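Local coordinates for protein beta-porphyranase B (Bacteroides plebeius, PDB 4AWD) that hydrolyses the red-algal polysaccharide porphyran, cleaving the linkages between beta-D-galactopyranose and alpha-L-galactopyranose-6-sulfate and releasing mostly disaccharides, at residues A[27-32]-A[48-53]; A[66-71]-A[280-285]; A[74-79]-A[108-113]; A[87-92]-A[96-101]; A[117-122]-A[293-298]. All coordinates share one frame; numbering follows the deposited sequence.

Contact 1. Residues A[27-32]-A[48-53]; sequences KEYSLA and WVVNED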
# COMPACT_ATOMS: atom_id res chain seq x y z
N LYS A 27 24.66 10.11 -4.22
CA LYS A 27 24.63 8.95 -3.28
C LYS A 27 23.19 8.56 -2.92
O LYS A 27 22.96 7.73 -2.02
CB LYS A 27 25.46 9.26 -2.02
N GLU A 28 22.23 9.14 -3.63
CA GLU A 28 20.81 8.93 -3.33
C GLU A 28 20.31 7.50 -3.65
O GLU A 28 19.32 7.05 -3.09
CB GLU A 28 19.95 10.03 -3.99
CG GLU A 28 18.47 9.78 -4.06
CD GLU A 28 17.61 11.00 -3.74
OE1 GLU A 28 18.04 12.16 -4.01
OE2 GLU A 28 16.49 10.80 -3.22
N TYR A 29 21.04 6.77 -4.50
CA TYR A 29 20.61 5.43 -4.94
C TYR A 29 21.55 4.28 -4.57
O TYR A 29 21.31 3.13 -4.96
CB TYR A 29 20.29 5.44 -6.45
CG TYR A 29 19.21 6.43 -6.76
CD1 TYR A 29 17.90 6.20 -6.36
CD2 TYR A 29 19.49 7.63 -7.41
CE1 TYR A 29 16.89 7.12 -6.61
CE2 TYR A 29 18.49 8.56 -7.67
CZ TYR A 29 17.19 8.30 -7.27
OH TYR A 29 16.17 9.20 -7.50
N SER A 30 22.59 4.59 -3.79
CA SER A 30 23.64 3.61 -3.43
C SER A 30 23.14 2.48 -2.53
O SER A 30 23.53 1.32 -2.69
CB SER A 30 24.83 4.29 -2.74
OG SER A 30 25.13 5.53 -3.34
N LEU A 31 22.30 2.84 -1.56
CA LEU A 31 21.79 1.86 -0.62
C LEU A 31 20.89 0.87 -1.35
O LEU A 31 20.95 -0.33 -1.09
CB LEU A 31 21.07 2.54 0.54
CG LEU A 31 22.03 3.15 1.58
CD1 LEU A 31 21.26 3.89 2.64
CD2 LEU A 31 22.90 2.08 2.22
N ALA A 32 20.09 1.37 -2.29
CA ALA A 32 19.21 0.54 -3.10
C ALA A 32 19.99 -0.37 -4.03
O ALA A 32 19.62 -1.53 -4.20
CB ALA A 32 18.19 1.38 -3.88
N TRP A 48 18.77 -7.05 -12.02
CA TRP A 48 17.97 -6.06 -11.33
C TRP A 48 18.64 -4.70 -11.45
O TRP A 48 19.87 -4.58 -11.32
CB TRP A 48 17.76 -6.43 -9.85
CG TRP A 48 16.85 -7.63 -9.62
CD1 TRP A 48 17.23 -8.87 -9.18
CD2 TRP A 48 15.42 -7.69 -9.81
NE1 TRP A 48 16.13 -9.71 -9.11
CE2 TRP A 48 15.01 -9.00 -9.48
CE3 TRP A 48 14.46 -6.77 -10.25
CZ2 TRP A 48 13.67 -9.40 -9.55
CZ3 TRP A 48 13.11 -7.18 -10.30
CH2 TRP A 48 12.74 -8.49 -9.96
N VAL A 49 17.82 -3.68 -11.71
CA VAL A 49 18.27 -2.32 -11.88
C VAL A 49 17.36 -1.37 -11.08
O VAL A 49 16.13 -1.52 -11.08
CB VAL A 49 18.31 -1.99 -13.39
CG1 VAL A 49 17.67 -0.65 -13.72
CG2 VAL A 49 19.77 -2.09 -13.94
N VAL A 50 17.96 -0.42 -10.36
CA VAL A 50 17.18 0.48 -9.53
C VAL A 50 16.18 1.25 -10.40
O VAL A 50 16.53 1.77 -11.46
CB VAL A 50 18.08 1.47 -8.76
CG1 VAL A 50 17.22 2.48 -8.00
CG2 VAL A 50 18.97 0.75 -7.80
N ASN A 51 14.92 1.29 -9.97
CA ASN A 51 13.97 2.22 -10.58
C ASN A 51 13.92 3.47 -9.71
O ASN A 51 13.30 3.47 -8.65
CB ASN A 51 12.58 1.58 -10.72
CG ASN A 51 11.68 2.34 -11.69
OD1 ASN A 51 11.80 3.56 -11.86
ND2 ASN A 51 10.78 1.62 -12.34
N GLU A 52 14.59 4.53 -10.16
CA GLU A 52 14.79 5.72 -9.33
C GLU A 52 13.49 6.41 -8.98
O GLU A 52 13.36 7.03 -7.93
CB GLU A 52 15.73 6.70 -10.00
CG GLU A 52 17.13 6.14 -10.18
CD GLU A 52 18.08 7.08 -10.90
OE1 GLU A 52 17.74 8.28 -11.08
OE2 GLU A 52 19.17 6.61 -11.28
N ASP A 53 12.51 6.26 -9.87
CA ASP A 53 11.26 6.97 -9.79
C ASP A 53 10.42 6.58 -8.58
O ASP A 53 9.58 7.36 -8.14
CB ASP A 53 10.49 6.77 -11.10
CG ASP A 53 11.12 7.53 -12.28
OD1 ASP A 53 12.07 8.32 -12.06
OD2 ASP A 53 10.68 7.32 -13.42
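The hydroxyl of Tyr29, at the end of a ring that Glu52 covers on one face, is hydrogen-bonded to Lys67 NZ; the same ammonium group makes a weak bond to the carbonyl oxygen of Glu52, so one lysine ties both segments together. The tyrosine suits this place because its tip is polar while its ring offers a broad apolar face. On that face Glu52 CG sits 3.6 Å from the ring centroid of Tyr29, only 9° off the normal, a CH-pi contact. With its chain extended beyond CG (chi2 178°), Glu52 carries its carboxylate on across the same face, stacked nearly flat above CE2. Glu28 CG packs on the opposite face, nearer the rim. In the beta-sandwich (jelly roll) of this glycoside hydrolase 16 enzyme, 27-32 enters a short helix packed against strand 46-50, which itself pairs antiparallel with strand 308-321. Val50 faces the helix with its two methyls divided between partners: CG1 lies 4.1 Å from Tyr29 CD1, reaching the ring obliquely, and CG2 lies 4.0 Å from Ala32 CB. Alanine's small side chain lets the helix come close here, and Ala32 O is hydrogen-bonded to Tyr317 OH of strand 308-321.

Contact 2. Residues A[66-71]-A[280-285]; sequences AKWHAK and MFIHIV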
# COMPACT_ATOMS: atom_id res chain seq x y z
N ALA A 66 9.65 16.46 -5.76
CA ALA A 66 9.69 16.07 -7.18
C ALA A 66 9.17 14.65 -7.39
O ALA A 66 8.56 14.36 -8.42
CB ALA A 66 11.10 16.22 -7.76
N LYS A 67 9.40 13.78 -6.41
CA LYS A 67 9.08 12.35 -6.50
C LYS A 67 7.76 11.92 -5.82
O LYS A 67 7.16 10.91 -6.20
CB LYS A 67 10.22 11.53 -5.88
CG LYS A 67 10.24 10.05 -6.27
CD LYS A 67 11.50 9.36 -5.74
CE LYS A 67 12.78 9.80 -6.48
NZ LYS A 67 13.98 9.14 -5.85
N TRP A 68 7.34 12.68 -4.80
CA TRP A 68 6.20 12.28 -3.96
C TRP A 68 5.16 13.36 -3.78
O TRP A 68 5.49 14.53 -3.66
CB TRP A 68 6.68 11.83 -2.56
CG TRP A 68 7.73 10.81 -2.58
CD1 TRP A 68 9.05 11.01 -2.33
CD2 TRP A 68 7.59 9.41 -2.87
NE1 TRP A 68 9.74 9.83 -2.44
CE2 TRP A 68 8.87 8.83 -2.78
CE3 TRP A 68 6.50 8.60 -3.19
CZ2 TRP A 68 9.09 7.47 -3.01
CZ3 TRP A 68 6.72 7.24 -3.41
CH2 TRP A 68 8.01 6.70 -3.32
N HIS A 69 3.90 12.96 -3.74
CA HIS A 69 2.83 13.82 -3.23
C HIS A 69 2.64 13.53 -1.75
O HIS A 69 2.28 12.40 -1.39
CB HIS A 69 1.51 13.54 -3.95
CG HIS A 69 1.51 13.89 -5.40
ND1 HIS A 69 1.55 15.19 -5.86
CD2 HIS A 69 1.39 13.11 -6.50
CE1 HIS A 69 1.49 15.19 -7.18
NE2 HIS A 69 1.39 13.94 -7.59
N ALA A 70 2.89 14.53 -0.89
CA ALA A 70 2.70 14.38 0.57
C ALA A 70 1.24 14.09 0.92
O ALA A 70 0.96 13.31 1.84
CB ALA A 70 3.18 15.64 1.32
N LYS A 71 0.33 14.75 0.20
CA LYS A 71 -1.08 14.41 0.23
C LYS A 71 -1.49 13.86 -1.13
O LYS A 71 -1.59 14.60 -2.12
CB LYS A 71 -1.94 15.61 0.61
CG LYS A 71 -3.36 15.24 0.98
CD LYS A 71 -4.36 16.31 0.53
CE LYS A 71 -5.70 16.24 1.28
NZ LYS A 71 -6.31 14.88 1.29
N MET A 280 1.23 1.28 -12.41
CA MET A 280 0.60 1.85 -11.22
C MET A 280 1.43 2.97 -10.60
O MET A 280 2.62 3.15 -10.92
CB MET A 280 0.40 0.77 -10.15
CG MET A 280 -0.64 -0.28 -10.47
SD MET A 280 -0.73 -1.57 -9.20
CE MET A 280 -1.83 -2.71 -10.02
N PHE A 281 0.80 3.70 -9.69
CA PHE A 281 1.53 4.58 -8.76
C PHE A 281 1.71 3.89 -7.40
O PHE A 281 1.00 2.92 -7.09
CB PHE A 281 0.85 5.95 -8.61
CG PHE A 281 -0.62 5.90 -8.26
CD1 PHE A 281 -1.03 5.81 -6.94
CD2 PHE A 281 -1.58 5.99 -9.25
CE1 PHE A 281 -2.39 5.79 -6.62
CE2 PHE A 281 -2.93 5.96 -8.95
CZ PHE A 281 -3.34 5.86 -7.63
N ILE A 282 2.67 4.37 -6.61
CA ILE A 282 2.85 3.90 -5.23
C ILE A 282 1.91 4.67 -4.31
O ILE A 282 1.83 5.90 -4.40
CB ILE A 282 4.30 4.13 -4.72
CG1 ILE A 282 5.34 3.48 -5.64
CG2 ILE A 282 4.47 3.65 -3.28
CD1 ILE A 282 5.60 2.02 -5.34
N HIS A 283 1.19 3.96 -3.44
CA HIS A 283 0.48 4.60 -2.33
C HIS A 283 1.08 4.21 -0.98
O HIS A 283 1.37 3.05 -0.73
CB HIS A 283 -1.00 4.24 -2.35
CG HIS A 283 -1.91 5.40 -2.65
ND1 HIS A 283 -3.22 5.23 -3.03
CD2 HIS A 283 -1.69 6.74 -2.61
CE1 HIS A 283 -3.78 6.42 -3.22
NE2 HIS A 283 -2.87 7.35 -2.97
N ILE A 284 1.27 5.19 -0.11
CA ILE A 284 1.76 4.89 1.22
C ILE A 284 0.77 5.52 2.20
O ILE A 284 0.69 6.74 2.30
CB ILE A 284 3.21 5.38 1.45
CG1 ILE A 284 4.10 5.02 0.25
CG2 ILE A 284 3.77 4.77 2.74
CD1 ILE A 284 5.54 5.54 0.31
N VAL A 285 0.01 4.69 2.90
CA VAL A 285 -1.23 5.16 3.52
C VAL A 285 -1.44 4.71 4.96
O VAL A 285 -1.14 3.58 5.34
CB VAL A 285 -2.45 4.70 2.68
CG1 VAL A 285 -3.75 4.99 3.40
CG2 VAL A 285 -2.44 5.40 1.32
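Trp68 and Ile282 bring the two segments closest, their CA atoms 9.1 Å apart, which is too wide for direct strand pairing and fits two strands separated by a third. The gap is bridged mainly by the tryptophan. Its side chain leaves the backbone alongside the contact, with CG beside the backbone N (chi1 -52°), and chi2 of 104° swings the six-membered ring in so that CZ3 leads. At that corner Ile282 CB approaches the ring edge near its plane, 4.2 Å from Trp68 CZ3. The second neighbour, Ile284, sends its extended chain (chi2 176°) to the same corner and places CD1 4.3 Å from Trp68 CZ3, at an oblique angle to the ring. A large flat side chain suits a span of this width, and branched isoleucines suit a strand whose inward face must fill the core. Trp68 still has one polar atom to satisfy, and NE1 is hydrogen-bonded to Asp56 OD2, while Lys67 CG rests over part of one indole face. Strand 117-126 runs between 68-69 and 281-285, antiparallel to both; Val314 of strand 308-321 also touches Trp68 and Ile284, and strand 149-163 flanks 281-285 on its other side, where Phe151 and Leu153 pack on Ile282.

Contact 3. Residues A[74-79]-A[108-113]; sequences YWTNGR and GLDGKP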
# COMPACT_ATOMS: atom_id res chain seq x y z
N TYR A 74 -5.14 11.20 -5.23
CA TYR A 74 -6.00 10.12 -5.72
C TYR A 74 -7.06 9.66 -4.73
O TYR A 74 -8.18 9.36 -5.11
CB TYR A 74 -5.14 8.94 -6.16
CG TYR A 74 -4.09 9.29 -7.22
CD1 TYR A 74 -4.46 9.72 -8.49
CD2 TYR A 74 -2.72 9.17 -6.94
CE1 TYR A 74 -3.51 10.02 -9.46
CE2 TYR A 74 -1.76 9.46 -7.89
CZ TYR A 74 -2.16 9.88 -9.15
OH TYR A 74 -1.21 10.17 -10.10
N TRP A 75 -6.70 9.62 -3.45
CA TRP A 75 -7.61 9.31 -2.38
C TRP A 75 -7.61 10.54 -1.48
O TRP A 75 -6.78 10.68 -0.57
CB TRP A 75 -7.13 8.07 -1.64
CG TRP A 75 -8.13 7.47 -0.71
CD1 TRP A 75 -9.38 7.95 -0.44
CD2 TRP A 75 -7.96 6.31 0.11
NE1 TRP A 75 -10.01 7.14 0.48
CE2 TRP A 75 -9.16 6.12 0.84
CE3 TRP A 75 -6.91 5.39 0.29
CZ2 TRP A 75 -9.34 5.07 1.74
CZ3 TRP A 75 -7.09 4.33 1.19
CH2 TRP A 75 -8.30 4.19 1.91
N THR A 76 -8.54 11.44 -1.76
CA THR A 76 -8.56 12.79 -1.21
C THR A 76 -9.24 12.84 0.17
O THR A 76 -8.80 13.56 1.08
CB THR A 76 -9.29 13.72 -2.21
OG1 THR A 76 -8.39 14.06 -3.26
CG2 THR A 76 -9.75 15.00 -1.54
N ASN A 77 -10.31 12.06 0.29
CA ASN A 77 -11.05 11.96 1.54
C ASN A 77 -11.00 10.53 2.07
O ASN A 77 -11.46 9.60 1.40
CB ASN A 77 -12.49 12.45 1.35
CG ASN A 77 -12.54 13.89 0.91
OD1 ASN A 77 -12.24 14.81 1.68
ND2 ASN A 77 -12.91 14.10 -0.35
N GLY A 78 -10.42 10.36 3.25
CA GLY A 78 -10.21 9.02 3.82
C GLY A 78 -11.49 8.26 4.14
O GLY A 78 -12.59 8.74 3.86
N ARG A 79 -11.34 7.08 4.72
CA ARG A 79 -12.46 6.28 5.19
C ARG A 79 -12.83 6.83 6.56
O ARG A 79 -12.01 6.78 7.47
CB ARG A 79 -12.07 4.80 5.30
CG ARG A 79 -13.26 3.84 5.56
CD ARG A 79 -12.90 2.36 5.43
NE ARG A 79 -12.34 2.03 4.12
CZ ARG A 79 -11.05 1.81 3.89
NH1 ARG A 79 -10.15 1.89 4.86
NH2 ARG A 79 -10.64 1.53 2.66
N GLY A 108 -15.90 17.75 7.49
CA GLY A 108 -16.64 17.04 6.44
C GLY A 108 -15.69 16.70 5.29
O GLY A 108 -14.51 16.39 5.52
N LEU A 109 -16.19 16.75 4.05
CA LEU A 109 -15.37 16.46 2.86
C LEU A 109 -14.52 17.66 2.42
O LEU A 109 -14.92 18.81 2.59
CB LEU A 109 -16.24 16.02 1.69
CG LEU A 109 -17.10 14.75 1.82
CD1 LEU A 109 -18.29 14.79 0.85
CD2 LEU A 109 -16.26 13.51 1.59
N ASP A 110 -13.34 17.37 1.88
CA ASP A 110 -12.48 18.39 1.27
C ASP A 110 -12.14 19.58 2.16
O ASP A 110 -12.17 20.73 1.70
CB ASP A 110 -13.10 18.89 -0.04
CG ASP A 110 -13.47 17.75 -0.97
OD1 ASP A 110 -12.67 16.80 -1.08
OD2 ASP A 110 -14.55 17.80 -1.60
N GLY A 111 -11.81 19.32 3.43
CA GLY A 111 -11.35 20.39 4.35
C GLY A 111 -12.42 21.26 5.00
O GLY A 111 -12.12 22.10 5.86
N LYS A 112 -13.67 21.05 4.60
CA LYS A 112 -14.82 21.79 5.14
C LYS A 112 -15.15 21.34 6.57
O LYS A 112 -14.88 20.20 6.95
CB LYS A 112 -16.05 21.56 4.26
CG LYS A 112 -15.97 22.11 2.84
CD LYS A 112 -17.31 21.89 2.14
CE LYS A 112 -17.34 22.43 0.70
NZ LYS A 112 -17.14 21.34 -0.33
N PRO A 113 -15.73 22.25 7.39
CA PRO A 113 -16.24 21.80 8.68
C PRO A 113 -17.38 20.78 8.50
O PRO A 113 -18.13 20.84 7.53
CB PRO A 113 -16.72 23.09 9.36
CG PRO A 113 -16.89 24.07 8.26
CD PRO A 113 -15.88 23.70 7.21
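Asn77 and Asp110 hold the two loops together with a pair of hydrogen bonds that uses both ends of the asparagine amide. Its oxygen receives the backbone: Asp110 N lies 2.8 Å from Asn77 OD1 in a nearly straight bond of 170°, the donor tilted somewhat from the carbonyl plane. Its nitrogen gives to the side chain of the same residue, with Asn77 ND2 2.8 Å from Asp110 OD1. That oxygen lies in the amide plane, yet the amide meets it from above the carboxylate plane, the two flat groups being turned 51° apart. Asparagine suits the place because one group both accepts and donates, which fixes the rotation of its amide. Around this core, Leu109 CD2 packs 3.8 Å from Asn77 CG, and Thr76 CG2 comes within 3.5 Å of Asp110 OD1. Farther out, a type I' beta turn presents Asp110: Lys112 N bonds back to Leu109 O at 3.3 Å, and Asp110 and Gly111 both take positive phi, which glycine adopts readily. The turn belongs to the connection between strands 95-107 and 117-126. The Asn77-Asp110 pair joins it to loop 74-79 of the glycoside hydrolase 16 cleft, which holds the probable substrate-binding residues Trp75 and Arg79, the latter salt-bridged to Glu287.

Contact 4. Residues A[87-92]-A[96-101]; sequences ENVSVK and LRIINT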
# COMPACT_ATOMS: atom_id res chain seq x y z
N GLU A 87 0.34 17.72 6.48
CA GLU A 87 1.07 18.03 7.72
C GLU A 87 1.42 16.80 8.55
O GLU A 87 2.29 16.90 9.44
CB GLU A 87 0.27 19.03 8.59
CG GLU A 87 -0.02 20.38 7.95
CD GLU A 87 -1.08 20.29 6.84
OE1 GLU A 87 -1.95 19.38 6.89
OE2 GLU A 87 -1.03 21.11 5.91
N ASN A 88 0.77 15.67 8.29
CA ASN A 88 1.03 14.42 9.01
C ASN A 88 2.16 13.59 8.41
O ASN A 88 2.50 12.51 8.92
CB ASN A 88 -0.23 13.55 9.08
CG ASN A 88 -1.28 14.11 10.03
OD1 ASN A 88 -1.72 15.25 9.89
ND2 ASN A 88 -1.68 13.30 10.99
N VAL A 89 2.73 14.11 7.32
CA VAL A 89 3.79 13.43 6.58
C VAL A 89 5.08 14.23 6.74
O VAL A 89 5.13 15.42 6.39
CB VAL A 89 3.44 13.31 5.09
CG1 VAL A 89 4.56 12.61 4.32
CG2 VAL A 89 2.14 12.54 4.92
N SER A 90 6.10 13.60 7.28
CA SER A 90 7.40 14.24 7.36
C SER A 90 8.50 13.23 7.04
O SER A 90 8.25 12.03 6.88
CB SER A 90 7.59 14.86 8.74
OG SER A 90 7.63 13.87 9.75
N VAL A 91 9.72 13.75 6.92
CA VAL A 91 10.92 12.94 6.77
C VAL A 91 11.91 13.43 7.82
O VAL A 91 12.30 14.59 7.83
CB VAL A 91 11.56 13.12 5.36
CG1 VAL A 91 12.97 12.51 5.32
CG2 VAL A 91 10.68 12.51 4.28
N LYS A 92 12.30 12.54 8.73
CA LYS A 92 13.17 12.94 9.80
C LYS A 92 13.98 11.73 10.25
O LYS A 92 13.43 10.64 10.35
CB LYS A 92 12.34 13.52 10.95
CG LYS A 92 13.14 13.97 12.17
CD LYS A 92 13.53 15.44 12.12
CE LYS A 92 14.14 15.88 13.47
NZ LYS A 92 13.24 15.66 14.66
N LEU A 96 10.67 8.14 6.44
CA LEU A 96 9.39 8.75 6.14
C LEU A 96 8.51 8.47 7.35
O LEU A 96 8.41 7.33 7.81
CB LEU A 96 8.78 8.14 4.88
CG LEU A 96 7.33 8.56 4.56
CD1 LEU A 96 7.24 10.05 4.16
CD2 LEU A 96 6.73 7.67 3.49
N ARG A 97 7.88 9.52 7.87
CA ARG A 97 7.00 9.41 9.03
C ARG A 97 5.62 9.81 8.64
O ARG A 97 5.40 10.94 8.17
CB ARG A 97 7.44 10.37 10.13
CG ARG A 97 8.67 9.98 10.88
CD ARG A 97 9.19 11.19 11.58
NE ARG A 97 10.28 10.88 12.50
CZ ARG A 97 10.62 11.69 13.51
NH1 ARG A 97 9.95 12.84 13.69
NH2 ARG A 97 11.62 11.35 14.33
N ILE A 98 4.68 8.89 8.83
CA ILE A 98 3.26 9.24 8.71
C ILE A 98 2.61 9.12 10.08
O ILE A 98 2.42 8.01 10.57
CB ILE A 98 2.49 8.38 7.67
CG1 ILE A 98 3.20 8.39 6.29
CG2 ILE A 98 1.07 8.91 7.54
CD1 ILE A 98 2.55 7.46 5.23
N ILE A 99 2.30 10.26 10.69
CA ILE A 99 1.77 10.29 12.05
C ILE A 99 0.25 10.40 12.03
O ILE A 99 -0.31 11.08 11.16
CB ILE A 99 2.46 11.40 12.93
CG1 ILE A 99 2.15 11.20 14.43
CG2 ILE A 99 2.12 12.83 12.43
CD1 ILE A 99 2.91 12.16 15.39
N ASN A 100 -0.40 9.72 12.97
CA ASN A 100 -1.85 9.84 13.17
C ASN A 100 -2.17 10.80 14.31
O ASN A 100 -1.62 10.67 15.41
CB ASN A 100 -2.48 8.48 13.47
CG ASN A 100 -2.06 7.43 12.49
OD1 ASN A 100 -2.18 7.63 11.29
ND2 ASN A 100 -1.52 6.32 12.99
N THR A 101 -3.03 11.77 14.04
CA THR A 101 -3.34 12.81 15.02
C THR A 101 -4.84 13.00 15.12
O THR A 101 -5.58 12.64 14.20
CB THR A 101 -2.72 14.16 14.61
OG1 THR A 101 -3.27 14.58 13.35
CG2 THR A 101 -1.18 14.06 14.51
O HOH W 1 12.23 8.74 12.07
O HOH W 2 12.43 13.36 16.75
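The guanidinium of Arg97 has Lys92 CB over the centre of one face, 3.6 Å from Arg97 CZ, and two waters at its edge, in its plane. One water accepts from Arg97 NE and donates to Lys92 O; the other accepts from Arg97 NH2 and, weakly, from Lys92 NZ. The lysine thus lends its aliphatic part to the flat face, while its ammonium stands 4.4 Å, Lys92 NZ to Arg97 NH1, from a like charge, a closeness that the shared water probably eases. The amide of Asn88 is the second flat group. Two partners lie close to its plane: Asn88 ND2 donates to Ile99 O at 2.6 Å and to Thr101 OG1 at 3.1 Å, each bond fairly straight. The donor stands above the carbonyl plane of Ile99, away from its lone pairs. Between these ends runs a beta hairpin, strands 89-92 and 95-107, whose turn supplies Gly94 to the calcium site. Ser90 and Arg97 form its hydrogen-bonded pair, with Arg97 N 2.7 Å from Ser90 O and Ser90 N 2.9 Å from Arg97 O; Ile99 N bonds likewise to Asn88 O. Val89, Val91, Leu96 and Ile98 share the face turned to the core, where beta-branched and leucine side chains fill space well. Leu96, its CG anti to the backbone N (chi1 172°), reaches diagonally so that CD1 lies 3.7 Å from Val89 CG1.

Contact 5. Residues A[117-122]-A[293-298]; sequences YRLAGG and KQVPTA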
# COMPACT_ATOMS: atom_id res chain seq x y z
N TYR A 117 -14.97 13.55 9.78
CA TYR A 117 -13.58 13.25 10.16
C TYR A 117 -13.12 13.91 11.47
O TYR A 117 -13.26 15.11 11.65
CB TYR A 117 -12.61 13.66 9.04
CG TYR A 117 -12.88 12.99 7.72
CD1 TYR A 117 -12.75 11.61 7.58
CD2 TYR A 117 -13.26 13.74 6.60
CE1 TYR A 117 -13.00 10.98 6.37
CE2 TYR A 117 -13.50 13.12 5.39
CZ TYR A 117 -13.37 11.73 5.29
OH TYR A 117 -13.61 11.09 4.10
N ARG A 118 -12.57 13.10 12.37
CA ARG A 118 -11.98 13.61 13.61
C ARG A 118 -10.59 13.05 13.83
O ARG A 118 -9.95 13.35 14.84
CB ARG A 118 -12.88 13.32 14.82
CG ARG A 118 -13.04 11.83 15.12
CD ARG A 118 -13.95 11.58 16.29
NE ARG A 118 -13.68 10.27 16.90
CZ ARG A 118 -14.37 9.16 16.63
NH1 ARG A 118 -15.37 9.16 15.74
NH2 ARG A 118 -14.04 8.03 17.25
N LEU A 119 -10.13 12.24 12.89
CA LEU A 119 -8.77 11.73 12.91
C LEU A 119 -8.07 12.09 11.61
O LEU A 119 -8.67 12.08 10.53
CB LEU A 119 -8.76 10.21 13.13
CG LEU A 119 -9.10 9.67 14.53
CD1 LEU A 119 -9.42 8.18 14.47
CD2 LEU A 119 -7.98 9.93 15.53
N ALA A 120 -6.79 12.42 11.72
CA ALA A 120 -6.00 12.66 10.53
C ALA A 120 -4.84 11.67 10.42
O ALA A 120 -4.07 11.48 11.37
CB ALA A 120 -5.52 14.11 10.48
N GLY A 121 -4.77 11.02 9.26
CA GLY A 121 -3.60 10.21 8.89
C GLY A 121 -2.85 10.80 7.71
O GLY A 121 -2.96 11.99 7.42
N GLY A 122 -2.10 9.94 7.02
CA GLY A 122 -1.33 10.35 5.85
C GLY A 122 -1.56 9.44 4.65
O GLY A 122 -1.74 8.24 4.80
N LYS A 293 -13.62 -0.63 14.64
CA LYS A 293 -14.27 0.61 15.06
C LYS A 293 -13.70 1.21 16.34
O LYS A 293 -14.11 2.30 16.73
CB LYS A 293 -15.79 0.40 15.17
N GLN A 294 -12.76 0.53 16.99
CA GLN A 294 -12.05 1.16 18.11
C GLN A 294 -10.84 1.93 17.61
O GLN A 294 -9.67 1.58 17.87
CB GLN A 294 -11.68 0.15 19.20
CG GLN A 294 -12.91 -0.56 19.76
CD GLN A 294 -12.59 -1.50 20.89
OE1 GLN A 294 -11.82 -1.16 21.80
NE2 GLN A 294 -13.20 -2.70 20.87
N VAL A 295 -11.15 2.99 16.86
CA VAL A 295 -10.18 3.88 16.27
C VAL A 295 -9.47 4.64 17.38
O VAL A 295 -9.98 4.72 18.50
CB VAL A 295 -10.86 4.87 15.28
CG1 VAL A 295 -11.52 4.11 14.13
CG2 VAL A 295 -11.89 5.75 16.00
N PRO A 296 -8.27 5.18 17.08
CA PRO A 296 -7.47 5.90 18.08
C PRO A 296 -8.23 7.04 18.75
O PRO A 296 -8.91 7.81 18.07
CB PRO A 296 -6.29 6.45 17.26
CG PRO A 296 -6.15 5.47 16.11
CD PRO A 296 -7.56 5.04 15.79
N THR A 297 -8.16 7.11 20.08
CA THR A 297 -8.71 8.24 20.83
C THR A 297 -7.60 9.26 20.91
O THR A 297 -6.48 8.99 20.47
CB THR A 297 -9.07 7.88 22.29
OG1 THR A 297 -7.87 7.51 23.00
CG2 THR A 297 -10.10 6.75 22.37
N ALA A 298 -7.88 10.42 21.50
CA ALA A 298 -6.85 11.41 21.81
C ALA A 298 -5.71 10.81 22.62
O ALA A 298 -4.53 10.98 22.29
CB ALA A 298 -7.44 12.61 22.54
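Leu119 juts from strand 117-126 toward the loop 293-298, and its CB already aims at Val295 and Pro296. The strand belongs to the beta-sandwich of glycoside hydrolase 16, in which it pairs with strand 281-285; strand 281-285 pairs in turn with 149-163, and 149-163 with 168-182, which carries Glu176 and Glu181, the probable nucleophile and proton donor. Beyond CB, chi1 of -73° places CG beside the backbone N, and CG stands 4.0 Å from Pro296 O. Both methyls lie near that carbonyl oxygen, Leu119 CD2 the closer at 3.4 Å from Pro296 O, a van der Waals touch. Leu119 CD1 in addition finds hydrocarbon, lying 3.7 Å from Val295 CB and 3.9 Å from Pro296 CD. A leucine suits the spot because its forked end can meet two loop residues at once, and the rigid proline presents a fixed hydrocarbon ring to it. Loop 293-298 is itself bent by an inverse gamma turn centred on Gln294, closed by a weak bond in which Val295 N lies 3.0 Å from Lys293 O, and Gln294 O is hydrogen-bonded to Thr146 OG1 and Arg187 NH1. At the exposed side of the contact, the extended chain of Arg118 brings its guanidinium obliquely to the valine, Arg118 NH2 standing 3.4 Å from Val295 CG2.

Contact 2 touches both contact 1 and contact 3, its centre about 17 Å from each: Lys67 serves Tyr29 and Glu52 of contact 1, while Lys71 NZ is 2.8 Å from Thr76 O and Phe281 stacks on Tyr74 of contact 3. Contact 4 meets contact 2 through Ile284 against Leu96 and Ile98, and its Val91 side chain is about 8 Å from the bound calcium ion. Contact 4 runs into contact 5 where Thr101 O is 2.8 Å from Ala120 N, a probable hydrogen bond; Tyr117 OH, hydrogen-bonded to Gly78 O, joins contacts 5 and 3. Contact 3 holds the probable substrate residues Trp75 and Arg79, and the Val295 side chain of contact 5 lies about 9 Å from those of Arg79 and Glu287.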